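Local coordinates for protein triosephosphate isomerase (Toxoplasma gondii, PDB 5UPR) that probably catalyses the interconversion of D-glyceraldehyde 3-phosphate and dihydroxyacetone phosphate in glycolysis and gluconeogenesis, working as a homodimer, at residues G10-N15 / G252-I257; S38-D43 / Q62-V67; A69-T74 / A121-A126; L85-I90 / L128-S133; L194-H199 / G237-G242. All blocks are in the same frame, centred on the assembly; numbering follows the deposited sequence.

How the contacts relate
All five contacts belong to the triosephosphate isomerase domain, a beta/alpha barrel, of a longer protein. Contact 1 is buried and wholly apolar in its side chains, pressing helix 253-260 on strand 10-15. Contact 2 shares the sheet with it, since strand 42-47 pairs with strand 10-15, but it reaches the surface and adds a salt bridge to its aromatic packing. Contacts 3 and 4, with centres about 8 Å apart, both use helix 117-129 and touch the second subunit; contact 3 relies on an ion pair within a largely buried contact, and a water, contact 4 on mostly apolar packing. Contact 5, partly buried, lies across the chain's centre from both and is rich in hydrogen bonds.

Contact 1. Residues G10-N15 / G252-I257; sequences GFVGGN and GDFVSI
Phe254 brings ring atoms CE1 and CZ up to the backbone of Gly14, with CG1 of Val12 beside them, both meeting the ring obliquely, and this is where helix and strand meet most tightly. Ring atom CE1 of Phe254 comes to 3.6 Å from CA of Gly14. Glycine suits that place because the strand has no side chain there to hold the ring off. The carbonyl O of Gly13 lies at the ring's edge, in its plane, 3.8 Å from CE1 of Phe254. CG1 of Val12 is 3.8 Å from the same ring atom, and the two side chains slide past each other in opposite directions. Phe254 gets there by holding CG anti to its N (chi1 -171°), which carries the ring out from the helix to the strand. Packing slackens one turn later, where CG2 of Ile257 stands 4.3 Å from CG1 of Val12. Phe254 and Ile257 supply the apolar side facing the strand, whereas Ser256, exposed, and Asp253, whose OD2 accepts from N of Gly228, are polar residues on the flank away from it. Over residues 253-257 the helix (253-260) runs nearly antiparallel to strand 10-15, at 160°, the two short axes 9.8 Å apart, as a barrel's outer helix lies on its sheet. Val245 of strand 242-245 and Val46 of strand 42-47 also touch Phe254, and Leu32 of helix 22-34 packs on it too.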
# COMPACT_ATOMS: atom_id res chain seq x y z
N GLY A 10 -8.09 21.65 17.72
CA GLY A 10 -6.69 21.36 17.38
C GLY A 10 -6.53 19.93 16.88
O GLY A 10 -7.33 19.04 17.25
N PHE A 11 -5.55 19.72 16.00
CA PHE A 11 -5.35 18.43 15.38
C PHE A 11 -3.89 18.12 15.27
O PHE A 11 -3.14 18.93 14.72
CB PHE A 11 -6.02 18.47 13.98
CG PHE A 11 -6.06 17.17 13.28
CD1 PHE A 11 -4.93 16.64 12.64
CD2 PHE A 11 -7.23 16.39 13.27
CE1 PHE A 11 -4.99 15.44 11.95
CE2 PHE A 11 -7.28 15.19 12.59
CZ PHE A 11 -6.17 14.72 11.93
N VAL A 12 -3.48 16.94 15.73
CA VAL A 12 -2.08 16.52 15.55
C VAL A 12 -2.08 15.12 14.92
O VAL A 12 -2.59 14.17 15.53
CB VAL A 12 -1.28 16.59 16.85
CG1 VAL A 12 0.11 16.02 16.69
CG2 VAL A 12 -1.25 18.03 17.35
N GLY A 13 -1.50 15.00 13.70
CA GLY A 13 -1.31 13.71 13.06
C GLY A 13 0.12 13.27 13.18
O GLY A 13 1.05 14.08 13.19
N GLY A 14 0.32 11.96 13.32
CA GLY A 14 1.66 11.36 13.38
C GLY A 14 1.80 10.40 12.21
O GLY A 14 1.17 9.37 12.20
N ASN A 15 2.65 10.74 11.22
CA ASN A 15 2.85 9.92 10.06
C ASN A 15 4.17 9.13 10.33
O ASN A 15 5.26 9.68 10.17
CB ASN A 15 3.01 10.78 8.81
CG ASN A 15 3.29 9.96 7.54
OD1 ASN A 15 3.25 8.72 7.58
ND2 ASN A 15 3.57 10.65 6.41
N GLY A 252 9.10 10.12 21.87
CA GLY A 252 8.46 10.88 22.96
C GLY A 252 8.20 12.34 22.62
O GLY A 252 7.33 12.94 23.22
N ASP A 253 8.92 12.90 21.65
CA ASP A 253 8.73 14.28 21.21
C ASP A 253 7.32 14.49 20.69
O ASP A 253 6.79 15.59 20.76
CB ASP A 253 9.80 14.66 20.17
CG ASP A 253 9.88 16.21 19.93
OD1 ASP A 253 9.89 16.94 20.93
OD2 ASP A 253 9.97 16.70 18.81
N PHE A 254 6.68 13.44 20.18
CA PHE A 254 5.31 13.51 19.68
C PHE A 254 4.37 14.02 20.75
O PHE A 254 3.50 14.82 20.45
CB PHE A 254 4.83 12.14 19.18
CG PHE A 254 3.52 12.16 18.46
CD1 PHE A 254 3.36 12.88 17.27
CD2 PHE A 254 2.47 11.37 18.91
CE1 PHE A 254 2.19 12.84 16.57
CE2 PHE A 254 1.29 11.35 18.24
CZ PHE A 254 1.12 12.08 17.05
N VAL A 255 4.55 13.55 21.98
CA VAL A 255 3.67 13.99 23.08
C VAL A 255 3.88 15.50 23.39
O VAL A 255 2.90 16.20 23.69
CB VAL A 255 3.88 13.11 24.33
CG1 VAL A 255 3.06 13.61 25.52
CG2 VAL A 255 3.51 11.67 24.04
N SER A 256 5.10 16.00 23.31
CA SER A 256 5.33 17.45 23.43
C SER A 256 4.63 18.25 22.34
O SER A 256 4.18 19.35 22.60
CB SER A 256 6.80 17.84 23.38
OG SER A 256 7.58 16.96 24.16
N ILE A 257 4.54 17.70 21.12
CA ILE A 257 3.91 18.43 20.02
C ILE A 257 2.41 18.50 20.26
O ILE A 257 1.83 19.55 20.07
CB ILE A 257 4.26 17.85 18.64
CG1 ILE A 257 5.75 18.01 18.35
CG2 ILE A 257 3.45 18.53 17.53
CD1 ILE A 257 6.31 17.09 17.26

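Contact 2. Residues S38-D43 / Q62-V67; sequences SFEQVD and QPRVQV
Arg64 and Glu40 form a salt bridge between the turns that lead into strands 65-69 and 42-47, the two parallel strands of a beta-alpha-beta unit whose crossover helix is 53-59. The grip is side-on, yet both nitrogens converge on one oxygen: OE2 of Glu40 takes NE of Arg64 at 2.7 Å and NH2 of Arg64 at 2.9 Å. It stays in the plane of the guanidinium, although the carboxylate is turned 50° from that plane. Bends at chi2 in both long chains bring the charged groups together at the solvent-exposed side. Backbone groups are provided for as well. OG of Ser38 accepts from N of Glu40 in an ST turn, Glu40 O accepts from Arg9, and N of Val42 donates to O of Phe39 and N of Val65 to O of Gln62, each closing a type I turn. Asp43 turns away, its two carboxylate oxygens paired with Arg9 and Arg219. Beside the salt bridge the contact is mostly apolar, apart from the Gln62 amide. Phe39, a broad apolar surface between the turns, packs CB on CB of Arg64, and OE1 of Gln62 comes obliquely to its CD2, 3.8 Å away. CG2 of Val65 meets the edge of the Phe39 ring in its plane, 3.5 Å from CE2.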
# COMPACT_ATOMS: atom_id res chain seq x y z
N SER A 38 -3.08 15.55 28.90
CA SER A 38 -4.46 15.31 28.49
C SER A 38 -4.55 15.57 27.01
O SER A 38 -3.96 16.51 26.53
CB SER A 38 -5.47 16.16 29.25
OG SER A 38 -6.77 15.83 28.79
N PHE A 39 -5.25 14.72 26.28
CA PHE A 39 -5.54 14.93 24.87
C PHE A 39 -6.96 15.46 24.72
O PHE A 39 -7.50 15.45 23.60
CB PHE A 39 -5.41 13.61 24.05
CG PHE A 39 -4.06 12.92 24.12
CD1 PHE A 39 -2.94 13.43 24.78
CD2 PHE A 39 -3.90 11.76 23.44
CE1 PHE A 39 -1.74 12.76 24.80
CE2 PHE A 39 -2.71 11.04 23.47
CZ PHE A 39 -1.63 11.53 24.16
N GLU A 40 -7.60 15.95 25.77
CA GLU A 40 -9.03 16.36 25.67
C GLU A 40 -9.30 17.44 24.59
O GLU A 40 -10.31 17.37 23.90
CB GLU A 40 -9.58 16.81 27.02
CG GLU A 40 -9.87 15.68 27.99
CD GLU A 40 -11.15 14.92 27.69
OE1 GLU A 40 -11.98 14.83 28.61
OE2 GLU A 40 -11.34 14.40 26.55
N GLN A 41 -8.40 18.41 24.44
CA GLN A 41 -8.62 19.52 23.55
C GLN A 41 -8.12 19.33 22.09
O GLN A 41 -8.22 20.23 21.28
CB GLN A 41 -7.91 20.75 24.12
CG GLN A 41 -8.18 21.08 25.57
CD GLN A 41 -7.87 22.56 25.81
OE1 GLN A 41 -8.64 23.42 25.36
NE2 GLN A 41 -6.72 22.88 26.46
N VAL A 42 -7.60 18.14 21.77
CA VAL A 42 -6.88 17.88 20.54
C VAL A 42 -7.34 16.54 19.96
O VAL A 42 -7.39 15.52 20.66
CB VAL A 42 -5.37 17.84 20.85
CG1 VAL A 42 -4.58 17.51 19.60
CG2 VAL A 42 -4.89 19.18 21.45
N ASP A 43 -7.68 16.53 18.68
CA ASP A 43 -7.83 15.27 17.92
C ASP A 43 -6.41 14.79 17.58
O ASP A 43 -5.61 15.51 16.97
CB ASP A 43 -8.57 15.55 16.62
CG ASP A 43 -10.01 15.99 16.84
OD1 ASP A 43 -10.60 15.56 17.84
OD2 ASP A 43 -10.54 16.80 16.05
N GLN A 62 -6.93 4.92 24.40
CA GLN A 62 -7.21 6.34 24.47
C GLN A 62 -8.24 6.47 23.36
O GLN A 62 -7.87 6.23 22.22
CB GLN A 62 -5.93 7.10 24.15
CG GLN A 62 -5.01 7.08 25.33
CD GLN A 62 -4.85 8.41 26.00
OE1 GLN A 62 -5.61 9.34 25.79
NE2 GLN A 62 -3.78 8.51 26.79
N PRO A 63 -9.55 6.71 23.69
CA PRO A 63 -10.53 6.98 22.61
C PRO A 63 -10.14 8.19 21.77
O PRO A 63 -10.37 8.21 20.54
CB PRO A 63 -11.84 7.23 23.35
CG PRO A 63 -11.61 6.91 24.82
CD PRO A 63 -10.19 6.43 24.99
N ARG A 64 -9.53 9.17 22.42
CA ARG A 64 -9.10 10.38 21.74
C ARG A 64 -8.02 10.21 20.70
O ARG A 64 -7.81 11.14 19.93
CB ARG A 64 -8.62 11.45 22.75
CG ARG A 64 -9.65 11.94 23.74
CD ARG A 64 -10.75 12.73 23.06
NE ARG A 64 -11.65 13.36 24.04
CZ ARG A 64 -12.87 13.85 23.77
NH1 ARG A 64 -13.40 13.81 22.54
NH2 ARG A 64 -13.59 14.39 24.72
N VAL A 65 -7.31 9.07 20.69
CA VAL A 65 -6.37 8.74 19.58
C VAL A 65 -7.05 7.81 18.58
O VAL A 65 -7.58 6.78 18.94
CB VAL A 65 -5.05 8.12 20.05
CG1 VAL A 65 -4.11 7.93 18.87
CG2 VAL A 65 -4.40 9.03 21.12
N GLN A 66 -7.03 8.20 17.32
CA GLN A 66 -7.61 7.42 16.24
C GLN A 66 -6.49 6.97 15.31
O GLN A 66 -5.41 7.54 15.30
CB GLN A 66 -8.63 8.28 15.52
CG GLN A 66 -9.84 8.67 16.35
CD GLN A 66 -10.94 9.23 15.50
OE1 GLN A 66 -10.82 10.31 14.99
NE2 GLN A 66 -11.99 8.45 15.30
N VAL A 67 -6.80 5.96 14.51
CA VAL A 67 -5.78 5.39 13.60
C VAL A 67 -6.08 5.79 12.16
O VAL A 67 -7.23 6.05 11.80
CB VAL A 67 -5.62 3.89 13.73
CG1 VAL A 67 -5.42 3.52 15.18
CG2 VAL A 67 -6.88 3.17 13.25

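Contact 3. Residues A69-T74 / A121-A126. With SO4 (sulfate ion), chain F.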
# COMPACT_ATOMS: atom_id res chain seq x y z
N ALA A 69 -4.68 5.00 7.82
CA ALA A 69 -3.76 4.44 6.86
C ALA A 69 -2.99 5.57 6.20
O ALA A 69 -3.48 6.70 6.11
CB ALA A 69 -4.54 3.61 5.80
N GLN A 70 -1.80 5.26 5.65
CA GLN A 70 -0.92 6.23 4.97
C GLN A 70 -1.25 6.49 3.49
O GLN A 70 -0.55 7.33 2.86
CB GLN A 70 0.54 5.75 5.09
CG GLN A 70 1.11 5.79 6.51
CD GLN A 70 2.55 5.25 6.61
OE1 GLN A 70 3.28 5.17 5.57
NE2 GLN A 70 2.97 4.90 7.84
N ASP A 71 -2.26 5.77 2.94
CA ASP A 71 -2.67 5.90 1.53
C ASP A 71 -3.96 5.14 1.44
O ASP A 71 -4.33 4.38 2.36
CB ASP A 71 -1.63 5.26 0.61
CG ASP A 71 -1.89 5.48 -0.90
OD1 ASP A 71 -2.54 6.46 -1.33
OD2 ASP A 71 -1.44 4.58 -1.67
N SER A 72 -4.68 5.38 0.34
CA SER A 72 -5.95 4.71 0.06
C SER A 72 -6.13 4.66 -1.47
O SER A 72 -5.73 5.61 -2.13
CB SER A 72 -7.01 5.62 0.70
OG SER A 72 -8.17 4.98 0.69
N SER A 73 -6.64 3.55 -2.03
CA SER A 73 -6.62 3.35 -3.46
C SER A 73 -7.58 4.32 -4.24
O SER A 73 -8.62 4.80 -3.72
CB SER A 73 -7.00 1.91 -3.76
OG SER A 73 -6.82 1.61 -5.13
N THR A 74 -7.21 4.59 -5.50
CA THR A 74 -8.12 5.14 -6.47
C THR A 74 -9.34 4.23 -6.69
O THR A 74 -10.37 4.68 -7.14
CB THR A 74 -7.49 5.35 -7.86
OG1 THR A 74 -6.91 4.13 -8.33
CG2 THR A 74 -6.46 6.37 -7.80
N ALA A 121 -6.86 13.58 -6.24
CA ALA A 121 -8.25 13.99 -6.14
C ALA A 121 -9.20 12.78 -6.23
O ALA A 121 -10.22 12.70 -5.48
CB ALA A 121 -8.55 14.98 -7.23
N LYS A 122 -8.92 11.87 -7.18
CA LYS A 122 -9.72 10.66 -7.30
C LYS A 122 -9.68 9.82 -6.02
O LYS A 122 -10.71 9.29 -5.59
CB LYS A 122 -9.25 9.83 -8.48
CG LYS A 122 -10.02 8.57 -8.77
CD LYS A 122 -9.59 7.95 -10.10
CE LYS A 122 -10.43 6.71 -10.36
NZ LYS A 122 -11.74 6.97 -11.01
N LYS A 123 -8.48 9.70 -5.40
CA LYS A 123 -8.40 8.99 -4.12
C LYS A 123 -9.27 9.68 -3.05
O LYS A 123 -9.94 8.99 -2.27
CB LYS A 123 -6.98 8.86 -3.64
CG LYS A 123 -6.08 7.99 -4.46
CD LYS A 123 -4.63 7.90 -3.98
CE LYS A 123 -3.94 6.81 -4.73
NZ LYS A 123 -2.82 6.21 -4.02
N VAL A 124 -9.22 11.01 -3.01
CA VAL A 124 -9.96 11.77 -1.98
C VAL A 124 -11.48 11.51 -2.13
O VAL A 124 -12.17 11.18 -1.15
CB VAL A 124 -9.66 13.28 -1.99
CG1 VAL A 124 -10.55 14.01 -0.98
CG2 VAL A 124 -8.20 13.58 -1.66
N ARG A 125 -11.97 11.66 -3.35
CA ARG A 125 -13.39 11.44 -3.63
C ARG A 125 -13.84 10.03 -3.22
O ARG A 125 -14.91 9.86 -2.63
CB ARG A 125 -13.68 11.61 -5.13
CG ARG A 125 -15.09 11.31 -5.58
CD ARG A 125 -16.07 12.19 -4.77
NE ARG A 125 -17.50 11.93 -5.02
CZ ARG A 125 -18.30 12.56 -5.88
NH1 ARG A 125 -17.90 13.61 -6.60
NH2 ARG A 125 -19.52 12.09 -6.05
N ALA A 126 -13.04 9.02 -3.58
CA ALA A 126 -13.36 7.64 -3.26
C ALA A 126 -13.42 7.41 -1.75
O ALA A 126 -14.33 6.73 -1.23
CB ALA A 126 -12.34 6.73 -3.89
S SO4 F . -20.34 14.58 -8.78
O1 SO4 F . -20.06 15.08 -7.41
O2 SO4 F . -20.85 13.20 -8.66
O3 SO4 F . -21.41 15.45 -9.33
O4 SO4 F . -19.14 14.65 -9.65
O HOH W 1 -9.38 6.33 -1.56
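Loop 69-74 passes so close to segment 121-126 of helix 117-129 that CA of Thr74 stands 4.5 Å from CA of Lys123, although the loop has no regular structure of its own. Lys123 spans the junction: extended beyond CG, it runs past the carbonyl O of Ser72 and sets NZ 2.7 Å from OD1 of Asp71, on the syn lone pair. Lysine suits the place because its long aliphatic chain can pack along the loop and still bring an ammonium group to Asp71. Glu115 is a second partner of the ammonium group, and Arg105 pairs with the other oxygen of Asp71. In the beta/alpha barrel of this family the loop after strand 65-69 reaches toward the partner subunit, and here Thr74 packs on Phe109 of the second subunit. Thr74 presents its methyl CG2 to CG of Lys123 at 3.7 Å, while its CB rests on CD of Lys122 at 4.0 Å. A water accepts from OG of Ser72 and donates to the carbonyl O of Ser73 and, at 2.8 Å, to that of Lys123. Farther along the helix, NH1 of Arg125 binds O1 of a sulfate ion, probably from the crystallisation liquor, at 2.7 Å.

Contact 4. Residues L85-I90 / L128-S133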
# COMPACT_ATOMS: atom_id res chain seq x y z
N LEU A 85 -5.23 -1.27 -0.98
CA LEU A 85 -6.22 -1.19 0.06
C LEU A 85 -7.24 -0.09 -0.37
O LEU A 85 -6.94 1.13 -0.40
CB LEU A 85 -5.56 -0.76 1.39
CG LEU A 85 -4.37 -1.66 1.79
CD1 LEU A 85 -3.85 -1.20 3.19
CD2 LEU A 85 -4.70 -3.17 1.94
N SER A 86 -8.46 -0.52 -0.66
CA SER A 86 -9.54 0.39 -1.03
C SER A 86 -10.12 1.12 0.19
O SER A 86 -10.05 0.64 1.35
CB SER A 86 -10.64 -0.36 -1.76
OG SER A 86 -11.25 -1.32 -0.91
N PRO A 87 -10.74 2.31 -0.06
CA PRO A 87 -11.33 3.00 1.08
C PRO A 87 -12.46 2.20 1.72
O PRO A 87 -12.68 2.30 2.93
CB PRO A 87 -11.82 4.31 0.47
CG PRO A 87 -11.82 4.10 -1.03
CD PRO A 87 -10.70 3.13 -1.29
N LYS A 88 -13.17 1.42 0.93
CA LYS A 88 -14.27 0.61 1.49
C LYS A 88 -13.68 -0.41 2.45
O LYS A 88 -14.23 -0.62 3.53
CB LYS A 88 -15.03 -0.05 0.36
CG LYS A 88 -16.23 -0.88 0.78
CD LYS A 88 -16.94 -1.37 -0.50
CE LYS A 88 -17.86 -2.49 -0.25
NZ LYS A 88 -19.15 -1.99 0.15
N MSE A 89 -12.57 -1.06 2.07
CA MSE A 89 -11.91 -2.03 2.96
C MSE A 89 -11.46 -1.39 4.25
O MSE A 89 -11.63 -1.96 5.37
CB MSE A 89 -10.70 -2.63 2.20
CG MSE A 89 -9.99 -3.65 3.04
SE MSE A 89 -8.37 -4.28 2.18
CE MSE A 89 -9.19 -5.51 0.89
N ILE A 90 -10.84 -0.20 4.10
CA ILE A 90 -10.25 0.52 5.23
C ILE A 90 -11.40 0.88 6.20
O ILE A 90 -11.33 0.63 7.38
CB ILE A 90 -9.45 1.75 4.73
CG1 ILE A 90 -8.14 1.27 4.05
CG2 ILE A 90 -9.07 2.68 5.87
CD1 ILE A 90 -7.51 2.33 3.16
N LEU A 128 -13.90 9.76 0.68
CA LEU A 128 -15.07 10.45 1.25
C LEU A 128 -16.37 9.75 0.93
O LEU A 128 -17.25 9.65 1.80
CB LEU A 128 -15.10 11.90 0.75
CG LEU A 128 -13.97 12.84 1.11
CD1 LEU A 128 -14.16 14.16 0.35
CD2 LEU A 128 -13.89 12.99 2.63
N ASN A 129 -16.52 9.26 -0.31
CA ASN A 129 -17.70 8.44 -0.68
C ASN A 129 -17.89 7.25 0.26
O ASN A 129 -18.98 6.86 0.47
CB ASN A 129 -17.62 7.85 -2.08
CG ASN A 129 -17.81 8.87 -3.21
OD1 ASN A 129 -18.25 10.03 -3.00
ND2 ASN A 129 -17.49 8.41 -4.44
N GLU A 130 -16.82 6.65 0.79
CA GLU A 130 -16.96 5.51 1.70
C GLU A 130 -16.97 5.91 3.18
O GLU A 130 -16.78 5.04 4.03
CB GLU A 130 -15.84 4.51 1.44
CG GLU A 130 -15.92 3.87 0.07
CD GLU A 130 -17.09 2.92 -0.13
OE1 GLU A 130 -17.60 2.32 0.86
OE2 GLU A 130 -17.46 2.76 -1.30
N GLY A 131 -17.20 7.18 3.49
CA GLY A 131 -17.29 7.60 4.90
C GLY A 131 -15.96 7.80 5.67
O GLY A 131 -16.01 8.00 6.86
N LEU A 132 -14.82 7.84 4.97
CA LEU A 132 -13.57 8.14 5.66
C LEU A 132 -13.37 9.62 5.85
O LEU A 132 -13.96 10.43 5.11
CB LEU A 132 -12.33 7.59 4.89
CG LEU A 132 -12.29 6.04 4.77
CD1 LEU A 132 -11.18 5.66 3.83
CD2 LEU A 132 -12.08 5.40 6.17
N SER A 133 -12.60 9.99 6.88
CA SER A 133 -11.97 11.32 6.95
C SER A 133 -10.56 11.29 6.36
O SER A 133 -9.88 10.29 6.40
CB SER A 133 -11.94 11.79 8.40
OG SER A 133 -13.25 12.01 8.85
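This is a mostly apolar contact, with a carboxylate packed on a lysine chain, between two helix ends of the barrel's outer layer: Pro87, Lys88 and Ile90 at the start of helix 87-92 meet Glu130 and Leu132, where helix 117-129 stops and turns toward strand 133-138. Leu132 wedges between two partners. Its CD1 touches CB of Pro87 at 3.7 Å, and its CD2 meets CG2 of Ile90 at 4.1 Å, the two branched chains crossing at about a right angle. Leucine suits the place because its forked tip can serve both at once. Proline is equally apt in the first turn of a helix, where its lack of an N-H costs nothing. Just before it, Ser86 N-caps the helix, its OG accepting from N of Met89, a selenomethionine, at an N-H...O angle of 159°. Across the contact, Gly131 ends helix 117-129 in a Schellman motif, a positive phi (80°) that glycine adopts easily.

Glu130 folds over Lys88 rather than pairing with it. Bent at chi2 (-69°), the chain sets CD 3.6 Å from CB of Lys88, and OE1 lies 3.5 Å from CG of Lys88. The ammonium NZ of Lys88 is 4.6 Å from OE1 of Glu130, too far to bond; OE2 instead accepts from NE2 of Gln76. The carboxylate therefore packs through its flank on a methylene chain, and its negative charge is probably eased by the Gln76 bond and, less directly, by the ammonium of Lys88.

Contact 5. Residues L194-H199 / G237-G242; sequences LAQETH and GEDVDG
Gln196 reaches from helix 192-209 to the turn before strand 242-245 and grips Asp239 at two points. From CB the chain leaves with CG anti to the backbone N, then bends sharply at chi2 (59°), and this bend directs the amide toward the turn. CD, the amide carbon, lies 3.8 Å from N of Asp239. OE1 accepts from that N at 2.9 Å, in the carbonyl plane and on a lone pair, with a nearly straight N-H...O angle of 164°; it also rests close over CA of Gly237, where a glycine keeps the approach clear. NE2, the other tip, donates to OD2 of Asp239 at 2.8 Å, using the anti lone pair. Glutamine fits here because one amide both accepts from and donates to the same residue. OD1 of Asp239 is left to Arg200 and Arg203, which pair with it as salt bridges.

A helical turn later, ND1 of His199 donates to the carbonyl O of Asp239 at 3.0 Å. That oxygen lies in the plane of the ring, whereas the donor stands above the carbonyl plane. CG2 of Val240 covers one face of the His199 ring in a CH-pi contact, 4.0 Å from the ring centroid. Deeper in, Val220 and Tyr222 of strand 220-222 meet His199, and Ala195 also packs on Tyr222. The backbone of Gly242 bonds to Tyr222 as well, so the turn leads into strand 242-245 where that strand meets strand 220-222 and the barrel closes.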
# COMPACT_ATOMS: atom_id res chain seq x y z
N LEU A 194 5.67 32.67 8.04
CA LEU A 194 5.40 32.00 6.73
C LEU A 194 4.28 30.98 6.81
O LEU A 194 3.40 30.94 5.93
CB LEU A 194 6.69 31.36 6.16
CG LEU A 194 6.58 30.72 4.80
CD1 LEU A 194 7.94 30.69 4.06
CD2 LEU A 194 5.99 29.31 4.84
N ALA A 195 4.24 30.22 7.87
CA ALA A 195 3.17 29.23 8.07
C ALA A 195 1.84 29.94 8.19
O ALA A 195 0.91 29.60 7.48
CB ALA A 195 3.42 28.33 9.27
N GLN A 196 1.75 30.95 9.06
CA GLN A 196 0.49 31.64 9.24
C GLN A 196 0.00 32.29 7.95
O GLN A 196 -1.17 32.16 7.62
CB GLN A 196 0.63 32.72 10.35
CG GLN A 196 -0.51 33.73 10.40
CD GLN A 196 -1.88 33.11 10.62
OE1 GLN A 196 -2.02 32.03 11.21
NE2 GLN A 196 -2.92 33.83 10.13
N GLU A 197 0.91 32.96 7.22
CA GLU A 197 0.57 33.60 5.95
C GLU A 197 -0.03 32.58 4.93
O GLU A 197 -1.07 32.82 4.29
CB GLU A 197 1.80 34.27 5.33
CG GLU A 197 1.40 35.22 4.19
CD GLU A 197 2.55 35.78 3.34
OE1 GLU A 197 3.40 35.05 2.81
OE2 GLU A 197 2.59 36.99 3.19
N THR A 198 0.67 31.46 4.79
CA THR A 198 0.27 30.49 3.78
C THR A 198 -1.01 29.78 4.20
O THR A 198 -1.86 29.48 3.35
CB THR A 198 1.35 29.44 3.53
OG1 THR A 198 2.59 30.07 3.27
CG2 THR A 198 1.00 28.58 2.32
N HIS A 199 -1.16 29.49 5.49
CA HIS A 199 -2.37 28.86 5.96
C HIS A 199 -3.58 29.80 5.73
O HIS A 199 -4.66 29.34 5.38
CB HIS A 199 -2.32 28.50 7.41
CG HIS A 199 -1.56 27.25 7.72
ND1 HIS A 199 -2.01 26.34 8.63
CD2 HIS A 199 -0.36 26.79 7.29
CE1 HIS A 199 -1.14 25.35 8.73
NE2 HIS A 199 -0.11 25.61 7.95
N GLY A 237 -0.08 31.11 15.30
CA GLY A 237 -0.88 31.55 14.19
C GLY A 237 -2.34 31.16 14.32
O GLY A 237 -2.70 30.01 14.55
N GLU A 238 -3.20 32.14 14.13
CA GLU A 238 -4.64 31.96 14.18
C GLU A 238 -5.17 30.93 13.12
O GLU A 238 -6.19 30.33 13.34
CB GLU A 238 -5.23 33.38 13.95
CG GLU A 238 -6.63 33.52 13.59
CD GLU A 238 -6.97 35.05 13.55
OE1 GLU A 238 -6.27 35.92 14.17
OE2 GLU A 238 -7.97 35.40 12.93
N ASP A 239 -4.48 30.78 12.00
CA ASP A 239 -4.88 29.83 10.93
C ASP A 239 -4.07 28.51 10.94
O ASP A 239 -4.25 27.66 10.04
CB ASP A 239 -4.76 30.54 9.60
CG ASP A 239 -5.80 31.67 9.51
OD1 ASP A 239 -6.99 31.37 9.34
OD2 ASP A 239 -5.50 32.86 9.68
N VAL A 240 -3.20 28.34 11.95
CA VAL A 240 -2.45 27.10 12.14
C VAL A 240 -3.18 26.29 13.19
O VAL A 240 -3.20 26.67 14.35
CB VAL A 240 -1.01 27.38 12.60
CG1 VAL A 240 -0.23 26.06 12.89
CG2 VAL A 240 -0.28 28.13 11.50
N ASP A 241 -3.87 25.23 12.76
CA ASP A 241 -4.80 24.47 13.63
C ASP A 241 -4.15 23.22 14.26
O ASP A 241 -4.80 22.45 14.94
CB ASP A 241 -6.03 24.05 12.84
CG ASP A 241 -6.78 25.25 12.28
OD1 ASP A 241 -6.91 26.23 12.97
OD2 ASP A 241 -7.22 25.24 11.12
N GLY A 242 -2.88 23.03 13.98
CA GLY A 242 -2.12 21.89 14.50
C GLY A 242 -1.03 21.45 13.57
O GLY A 242 -0.53 22.24 12.78